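Local atomic coordinates of Bse634I restriction endonuclease (Geobacillus stearothermophilus, PDB entry 1KNV), a protein that probably cuts double-stranded DNA as a metal-dependent type II restriction endonuclease of the PD-(D/E)XK nuclease clan. Residues Leu155-Ser158 / Glu159-Leu162. Residues are numbered along the deposited sequence; the frame is centred on the assembly and turned at random.
Sequences LIKS and EYNL
Lys157 lies over one face of the Tyr160 ring: its CB stands 3.9 Å from the ring centroid and 9° off the ring normal, a CH-pi contact. Lys157 CE comes to 3.2 Å from Tyr160 OH, so the chain runs from ring centre to phenol oxygen. A bend at chi3 (-63°) swings CE back beside that oxygen and alongside the Glu159 carboxylate, and Lys157 NZ forms a long salt bridge with Glu159 OE2 at 3.5 Å. The backbone carrying these side chains is a short 3-10 turn, as two successive i to i+3 bonds attest: Tyr160 N to Lys157 O and Asn161 N to Ser158 O, both 3.0 Å and moderately bent. The turn lies between strand 147-151 of the central mixed sheet and helix 169-176. One water donates to both Leu155 O (2.7 Å) and Tyr160 OH (2.8 Å), tying ring to incoming chain. Asp181 OD2 hydrogen-bonds Tyr160 OH and forms a long, weak ion pair with Lys157 NZ. A phenylalanine here would probably keep the face for Lys157 but leave this water and Asp181 without their phenol partner. Beyond, Leu100 of strand 99-103 touches the tyrosine, and Arg91 NH2 of helix 68-93 hydrogen-bonds Asn161 OD1.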
loop_
_atom_site.group_PDB
_atom_site.type_symbol
_atom_site.label_atom_id
_atom_site.label_comp_id
_atom_site.label_asym_id
_atom_site.label_seq_id
_atom_site.Cartn_x
_atom_site.Cartn_y
_atom_site.Cartn_z
ATOM N N LEU B 155 -13.353 22.314 21.642
ATOM C CA LEU B 155 -14.426 21.489 22.204
ATOM C C LEU B 155 -14.607 21.735 23.700
ATOM O O LEU B 155 -15.580 21.271 24.302
ATOM C CB LEU B 155 -14.120 20.000 22.002
ATOM C CG LEU B 155 -14.087 19.455 20.582
ATOM C CD1 LEU B 155 -13.780 17.970 20.626
ATOM C CD2 LEU B 155 -15.418 19.690 19.917
ATOM N N ILE B 156 -13.664 22.466 24.290
ATOM C CA ILE B 156 -13.663 22.741 25.720
ATOM C C ILE B 156 -14.584 23.859 26.207
ATOM O O ILE B 156 -14.475 25.002 25.770
ATOM C CB ILE B 156 -12.227 23.039 26.190
ATOM C CG1 ILE B 156 -11.283 21.944 25.673
ATOM C CG2 ILE B 156 -12.176 23.142 27.718
ATOM C CD1 ILE B 156 -11.621 20.556 26.129
ATOM N N LYS B 157 -15.494 23.506 27.113
ATOM C CA LYS B 157 -16.424 24.460 27.703
ATOM C C LYS B 157 -15.941 24.724 29.128
ATOM O O LYS B 157 -15.424 23.818 29.791
ATOM C CB LYS B 157 -17.840 23.882 27.728
ATOM C CG LYS B 157 -18.350 23.487 26.353
ATOM C CD LYS B 157 -19.871 23.380 26.290
ATOM C CE LYS B 157 -20.416 22.289 27.193
ATOM N NZ LYS B 157 -21.914 22.205 27.133
ATOM N N SER B 158 -16.100 25.960 29.596
ATOM C CA SER B 158 -15.667 26.333 30.942
ATOM C C SER B 158 -16.244 25.436 32.043
ATOM O O SER B 158 -15.593 25.218 33.068
ATOM C CB SER B 158 -16.039 27.792 31.236
ATOM O OG SER B 158 -17.433 27.936 31.476
ATOM N N GLU B 159 -17.454 24.914 31.838
ATOM C CA GLU B 159 -18.082 24.052 32.836
ATOM C C GLU B 159 -17.277 22.797 33.115
ATOM O O GLU B 159 -17.349 22.241 34.214
ATOM C CB GLU B 159 -19.473 23.606 32.396
ATOM C CG GLU B 159 -20.405 24.699 31.993
ATOM C CD GLU B 159 -20.442 24.855 30.505
ATOM O OE1 GLU B 159 -19.598 25.598 29.958
ATOM O OE2 GLU B 159 -21.307 24.209 29.879
ATOM N N TYR B 160 -16.538 22.335 32.110
ATOM C CA TYR B 160 -15.728 21.127 32.236
ATOM C C TYR B 160 -14.588 21.342 33.207
ATOM O O TYR B 160 -14.018 20.383 33.728
ATOM C CB TYR B 160 -15.107 20.741 30.892
ATOM C CG TYR B 160 -16.073 20.435 29.774
ATOM C CD1 TYR B 160 -15.614 20.323 28.459
ATOM C CD2 TYR B 160 -17.435 20.275 30.016
ATOM C CE1 TYR B 160 -16.487 20.064 27.411
ATOM C CE2 TYR B 160 -18.321 20.012 28.969
ATOM C CZ TYR B 160 -17.836 19.909 27.667
ATOM O OH TYR B 160 -18.694 19.651 26.621
ATOM N N ASN B 161 -14.254 22.607 33.435
ATOM C CA ASN B 161 -13.150 22.953 34.307
ATOM C C ASN B 161 -13.463 23.086 35.781
ATOM O O ASN B 161 -12.636 23.570 36.545
ATOM C CB ASN B 161 -12.482 24.219 33.796
ATOM C CG ASN B 161 -11.833 24.012 32.441
ATOM O OD1 ASN B 161 -11.131 23.021 32.232
ATOM N ND2 ASN B 161 -12.060 24.942 31.516
ATOM N N LEU B 162 -14.654 22.656 36.183
ATOM C CA LEU B 162 -15.046 22.689 37.588
ATOM C C LEU B 162 -14.926 21.250 38.080
ATOM O O LEU B 162 -15.579 20.344 37.545
ATOM C CB LEU B 162 -16.490 23.164 37.742
ATOM C CG LEU B 162 -16.811 24.559 37.203
ATOM C CD1 LEU B 162 -18.319 24.767 37.273
ATOM C CD2 LEU B 162 -16.059 25.637 37.997
HETATM O O HOH W 1 -18.089 20.210 23.958
#